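Local structure of invasion-associated protein B (Bartonella henselae, 3DTD) at residues V59-V64 with N75-F80; I99-R104 with C111-V116. The protein is of unknown biochemical function but, as a member of the invasion-associated locus B family, probably takes part in host-cell invasion by this bacterium. All blocks are in the same frame, centred on the assembly; numbering follows the deposited sequence.

Contact 1 of 2, residues V59-V64 with N75-F80; sequences VVAMSV and NLTVPF
Ala-61 and Thr-77 form one of the two hydrogen-bonded pairs joining these segments of a beta hairpin whose arms, strands 58-66 and 72-78, lie in the middle of the larger antiparallel sheet. Within the segments the strand axes approach to 4.5 Å and run at 172° to each other.

Four backbone hydrogen bonds hold the arms together. Ala-61 N donates to Thr-77 O, and the returning bond is short, Thr-77 N to Ala-61 O 2.7 Å. Ser-63 and Asn-75 make a second reciprocal pair, Ser-63 N to Asn-75 O and Asn-75 N to Ser-63 O both being 2.9 Å. Between these pairs sits the non-hydrogen-bonded pair Met-62/Leu-76, where the Met-62 CA-H points at Asn-75 O and the Leu-76 CA-H at Ala-61 O.

Apolar contacts gather on the face of Met-62 and Leu-76, which strand 130-136 covers through Leu-131 and Leu-133. Leu-76 CD1 is shared: Val-60 CG2 and Met-62 CE each approach it to 3.7 Å. The methionine chain is extended through chi2 and turns at chi3 (-75°), which brings CE to the leucine methyl. On the other face Ala-61 CB packs on Thr-77 CB at 3.9 Å.

At the bulge where Val-59 and Val-60 both face Glu-51, the proline ring closes the contact, Pro-79 CG lying 3.7 Å from Val-59 CG1.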
loop_
_atom_site.group_PDB
_atom_site.type_symbol
_atom_site.label_atom_id
_atom_site.label_comp_id
_atom_site.label_asym_id
_atom_site.label_seq_id
_atom_site.Cartn_x
_atom_site.Cartn_y
_atom_site.Cartn_z
ATOM N N VAL C 59 -11.999 4.661 -26.428
ATOM C CA VAL C 59 -13.340 4.233 -26.827
ATOM C C VAL C 59 -13.292 3.541 -28.196
ATOM O O VAL C 59 -13.929 2.505 -28.409
ATOM C CB VAL C 59 -14.324 5.436 -26.846
ATOM C CG1 VAL C 59 -15.735 5.006 -27.207
ATOM C CG2 VAL C 59 -14.326 6.143 -25.501
ATOM N N VAL C 60 -12.517 4.116 -29.109
ATOM C CA VAL C 60 -12.351 3.572 -30.451
ATOM C C VAL C 60 -10.876 3.652 -30.888
ATOM O O VAL C 60 -10.177 4.598 -30.544
ATOM C CB VAL C 60 -13.384 4.206 -31.465
ATOM C CG1 VAL C 60 -13.360 5.711 -31.413
ATOM C CG2 VAL C 60 -13.179 3.728 -32.884
ATOM N N ALA C 61 -10.405 2.621 -31.589
ATOM C CA ALA C 61 -9.031 2.549 -32.078
ATOM C C ALA C 61 -8.994 1.993 -33.503
ATOM O O ALA C 61 -9.878 1.243 -33.910
ATOM C CB ALA C 61 -8.170 1.696 -31.145
ATOM N N MET C 62 -7.975 2.379 -34.262
ATOM C CA MET C 62 -7.806 1.905 -35.628
ATOM C C MET C 62 -6.338 1.613 -35.887
ATOM O O MET C 62 -5.489 2.439 -35.586
ATOM C CB MET C 62 -8.347 2.933 -36.632
ATOM C CG MET C 62 -8.115 2.566 -38.102
ATOM S SD MET C 62 -9.129 3.470 -39.285
ATOM C CE MET C 62 -10.686 2.642 -39.018
ATOM N N SER C 63 -6.051 0.430 -36.425
ATOM C CA SER C 63 -4.691 0.042 -36.793
ATOM C C SER C 63 -4.691 -0.505 -38.215
ATOM O O SER C 63 -5.549 -1.312 -38.572
ATOM C CB SER C 63 -4.133 -0.991 -35.812
ATOM O OG SER C 63 -2.717 -1.055 -35.887
ATOM N N VAL C 64 -3.724 -0.065 -39.018
ATOM C CA VAL C 64 -3.762 -0.260 -40.466
ATOM C C VAL C 64 -2.371 -0.550 -41.058
ATOM O O VAL C 64 -1.377 0.050 -40.647
ATOM C CB VAL C 64 -4.499 0.950 -41.146
ATOM C CG1 VAL C 64 -3.745 1.524 -42.336
ATOM C CG2 VAL C 64 -5.932 0.574 -41.500
ATOM N N ASN C 75 -7.566 -3.389 -38.525
ATOM C CA ASN C 75 -8.617 -3.567 -37.528
ATOM C C ASN C 75 -9.107 -2.283 -36.885
ATOM O O ASN C 75 -8.327 -1.380 -36.578
ATOM C CB ASN C 75 -8.163 -4.545 -36.436
ATOM C CG ASN C 75 -8.056 -5.973 -36.941
ATOM O OD1 ASN C 75 -9.036 -6.557 -37.411
ATOM N ND2 ASN C 75 -6.862 -6.543 -36.847
ATOM N N LEU C 76 -10.415 -2.233 -36.674
ATOM C CA LEU C 76 -11.057 -1.183 -35.918
ATOM C C LEU C 76 -11.513 -1.771 -34.583
ATOM O O LEU C 76 -12.127 -2.833 -34.550
ATOM C CB LEU C 76 -12.246 -0.637 -36.714
ATOM C CG LEU C 76 -13.200 0.398 -36.120
ATOM C CD1 LEU C 76 -12.537 1.751 -35.997
ATOM C CD2 LEU C 76 -14.440 0.493 -36.988
ATOM N N THR C 77 -11.185 -1.094 -33.486
ATOM C CA THR C 77 -11.638 -1.501 -32.160
ATOM C C THR C 77 -12.781 -0.587 -31.733
ATOM O O THR C 77 -12.624 0.627 -31.704
ATOM C CB THR C 77 -10.497 -1.458 -31.120
ATOM O OG1 THR C 77 -9.369 -2.197 -31.607
ATOM C CG2 THR C 77 -10.947 -2.059 -29.794
ATOM N N VAL C 78 -13.934 -1.183 -31.431
ATOM C CA VAL C 78 -15.139 -0.444 -31.030
ATOM C C VAL C 78 -15.508 -0.819 -29.580
ATOM O O VAL C 78 -14.970 -1.795 -29.053
ATOM C CB VAL C 78 -16.335 -0.670 -32.035
ATOM C CG1 VAL C 78 -15.980 -0.176 -33.441
ATOM C CG2 VAL C 78 -16.788 -2.119 -32.066
ATOM N N PRO C 79 -16.393 -0.035 -28.919
ATOM C CA PRO C 79 -16.772 -0.356 -27.532
ATOM C C PRO C 79 -17.508 -1.683 -27.325
ATOM O O PRO C 79 -17.992 -2.293 -28.274
ATOM C CB PRO C 79 -17.711 0.798 -27.141
ATOM C CG PRO C 79 -17.446 1.869 -28.104
ATOM C CD PRO C 79 -17.051 1.204 -29.375
ATOM N N PHE C 80 -17.574 -2.107 -26.065
ATOM C CA PHE C 80 -18.427 -3.205 -25.627
ATOM C C PHE C 80 -19.889 -2.769 -25.693
ATOM O O PHE C 80 -20.188 -1.572 -25.708
ATOM C CB PHE C 80 -18.096 -3.573 -24.178
ATOM C CG PHE C 80 -16.763 -4.249 -23.997
ATOM C CD1 PHE C 80 -16.434 -5.401 -24.710
ATOM C CD2 PHE C 80 -15.850 -3.752 -23.078
ATOM C CE1 PHE C 80 -15.211 -6.024 -24.527
ATOM C CE2 PHE C 80 -14.626 -4.371 -22.888
ATOM C CZ PHE C 80 -14.305 -5.506 -23.610
#

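Contact 2 of 2, residues I99-R104 with C111-V116; sequences IETGIR and CIVPIV
Ile-103 packs over Val-113 and Cys-111 and has the largest surface buried here, followed by Pro-114 and Thr-101. This is a junction between two sheets: segment 99-104 leaves edge strand 98-101 and bends toward strand 110-117, the short strand axes standing 8.3 Å apart at 140°.

Both branches of Ile-103 are used. With chi1 at -66°, CG1 lies beside the backbone N and meets Val-113 CG2 at 3.8 Å, while CG2 and CD1 both rest on Cys-111 CB, the carbon bearing the sulfur of the disulfide to Cys-106. Next to it in sequence, Arg-104 N donates to Ile-112 O, 2.8 Å away.

Pro-114 offers its ring to the first segment. Arg-104 CB sits 3.8 Å from Pro-114 CG, the two side chains crossing at about a right angle, and Gly-102 O approaches Pro-114 CD to 3.4 Å.

Thr-101 divides its branches: OG1 donates to Pro-114 O (3.1 Å), while CG2, held between backbone N and carbonyl carbon, touches Val-113 CG1 at 3.7 Å. Farther along, Ile-99 CD1 reaches Val-116 O.

Strand 110-117 is flanked in its own sheet by strands 72-78 and 105-107, whereas Thr-101 is backbone-bonded to Val-88 of strand 88-92; Val-88 also touches Val-113, and Leu-90 of the same strand touches Ile-115.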
loop_
_atom_site.group_PDB
_atom_site.type_symbol
_atom_site.label_atom_id
_atom_site.label_comp_id
_atom_site.label_asym_id
_atom_site.label_seq_id
_atom_site.Cartn_x
_atom_site.Cartn_y
_atom_site.Cartn_z
ATOM N N ILE C 99 -18.556 1.782 -46.435
ATOM C CA ILE C 99 -18.222 0.377 -46.207
ATOM C C ILE C 99 -19.127 -0.187 -45.113
ATOM O O ILE C 99 -19.353 0.452 -44.085
ATOM C CB ILE C 99 -16.717 0.207 -45.835
ATOM C CG1 ILE C 99 -15.869 0.071 -47.095
ATOM C CG2 ILE C 99 -16.465 -1.016 -44.935
ATOM C CD1 ILE C 99 -14.393 0.054 -46.804
ATOM N N GLU C 100 -19.667 -1.378 -45.350
ATOM C CA GLU C 100 -20.411 -2.082 -44.316
ATOM C C GLU C 100 -19.732 -3.404 -43.983
ATOM O O GLU C 100 -19.539 -4.256 -44.851
ATOM C CB GLU C 100 -21.864 -2.291 -44.734
ATOM C CG GLU C 100 -22.844 -1.952 -43.631
ATOM C CD GLU C 100 -24.278 -1.920 -44.105
ATOM O OE1 GLU C 100 -24.899 -0.839 -44.019
ATOM O OE2 GLU C 100 -24.784 -2.969 -44.562
ATOM N N THR C 101 -19.351 -3.548 -42.721
ATOM C CA THR C 101 -18.638 -4.727 -42.227
ATOM C C THR C 101 -19.159 -5.062 -40.822
ATOM O O THR C 101 -20.105 -4.436 -40.353
ATOM C CB THR C 101 -17.083 -4.530 -42.274
ATOM O OG1 THR C 101 -16.420 -5.639 -41.651
ATOM C CG2 THR C 101 -16.662 -3.228 -41.589
ATOM N N GLY C 102 -18.569 -6.053 -40.162
ATOM C CA GLY C 102 -19.045 -6.470 -38.847
ATOM C C GLY C 102 -17.952 -6.836 -37.864
ATOM O O GLY C 102 -16.794 -6.994 -38.245
ATOM N N ILE C 103 -18.341 -6.961 -36.595
ATOM C CA ILE C 103 -17.461 -7.426 -35.516
ATOM C C ILE C 103 -17.095 -8.892 -35.743
ATOM O O ILE C 103 -17.970 -9.716 -36.002
ATOM C CB ILE C 103 -18.130 -7.228 -34.114
ATOM C CG1 ILE C 103 -18.308 -5.738 -33.815
ATOM C CG2 ILE C 103 -17.326 -7.904 -32.993
ATOM C CD1 ILE C 103 -19.230 -5.431 -32.648
ATOM N N ARG C 104 -15.802 -9.198 -35.681
ATOM C CA ARG C 104 -15.317 -10.569 -35.801
ATOM C C ARG C 104 -15.284 -11.253 -34.432
ATOM O O ARG C 104 -15.678 -12.422 -34.287
ATOM C CB ARG C 104 -13.920 -10.586 -36.434
ATOM C CG ARG C 104 -13.312 -11.972 -36.571
ATOM C CD ARG C 104 -12.233 -12.038 -37.633
ATOM N NE ARG C 104 -11.868 -13.425 -37.921
ATOM C CZ ARG C 104 -10.889 -14.091 -37.313
ATOM N NH1 ARG C 104 -10.151 -13.499 -36.378
ATOM N NH2 ARG C 104 -10.645 -15.354 -37.643
ATOM N N CYS C 111 -14.267 -4.600 -28.968
ATOM C CA CYS C 111 -14.720 -5.432 -30.081
ATOM C C CYS C 111 -14.011 -5.114 -31.397
ATOM O O CYS C 111 -13.927 -3.959 -31.807
ATOM C CB CYS C 111 -16.237 -5.339 -30.224
ATOM S SG CYS C 111 -17.083 -6.076 -28.819
ATOM N N ILE C 112 -13.512 -6.158 -32.051
ATOM C CA ILE C 112 -12.643 -6.015 -33.213
ATOM C C ILE C 112 -13.419 -6.116 -34.527
ATOM O O ILE C 112 -14.123 -7.098 -34.776
ATOM C CB ILE C 112 -11.476 -7.049 -33.181
ATOM C CG1 ILE C 112 -10.758 -7.046 -31.818
ATOM C CG2 ILE C 112 -10.495 -6.822 -34.332
ATOM C CD1 ILE C 112 -10.115 -5.713 -31.400
ATOM N N VAL C 113 -13.281 -5.075 -35.349
ATOM C CA VAL C 113 -13.923 -4.976 -36.656
ATOM C C VAL C 113 -12.837 -4.962 -37.742
ATOM O O VAL C 113 -12.103 -3.982 -37.865
ATOM C CB VAL C 113 -14.778 -3.682 -36.764
ATOM C CG1 VAL C 113 -15.500 -3.617 -38.100
ATOM C CG2 VAL C 113 -15.779 -3.583 -35.625
ATOM N N PRO C 114 -12.712 -6.056 -38.516
ATOM C CA PRO C 114 -11.759 -6.083 -39.629
ATOM C C PRO C 114 -12.192 -5.157 -40.761
ATOM O O PRO C 114 -13.377 -5.086 -41.089
ATOM C CB PRO C 114 -11.802 -7.542 -40.108
ATOM C CG PRO C 114 -12.520 -8.296 -39.061
ATOM C CD PRO C 114 -13.438 -7.331 -38.395
ATOM N N ILE C 115 -11.225 -4.458 -41.341
ATOM C CA ILE C 115 -11.488 -3.479 -42.388
ATOM C C ILE C 115 -10.520 -3.664 -43.549
ATOM O O ILE C 115 -9.337 -3.921 -43.344
ATOM C CB ILE C 115 -11.409 -2.028 -41.851
ATOM C CG1 ILE C 115 -10.332 -1.918 -40.763
ATOM C CG2 ILE C 115 -12.760 -1.610 -41.291
ATOM C CD1 ILE C 115 -9.762 -0.546 -40.544
ATOM N N VAL C 116 -11.050 -3.574 -44.767
ATOM C CA VAL C 116 -10.254 -3.592 -45.990
ATOM C C VAL C 116 -10.688 -2.395 -46.840
ATOM O O VAL C 116 -11.874 -2.235 -47.133
ATOM C CB VAL C 116 -10.429 -4.921 -46.784
ATOM C CG1 VAL C 116 -9.744 -4.845 -48.139
ATOM C CG2 VAL C 116 -9.882 -6.108 -45.999
#

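How the contacts relate
Contacts 1 and 2 meet along neighbouring strands of one sheet: segment 75-80 pairs with 111-116, probably through hydrogen bonds Leu-76 O to Val-113 N and Val-78 N to Cys-111 O. Contact 1 lies nearer the centre of the chain, its own centre about 6 Å from it against about 10 Å, although both mix buried and partly exposed residues. Its bonding is regular, within-sheet backbone pairing. Contact 2 joins different sheets, so one main-chain bond and a threonine hydroxyl accompany packing by branched side chains and a proline. Other subunits touch both: Val-59 and Val-60 pack on Leu-25 of one neighbouring subunit, and Arg-104 on Ala-138 of another.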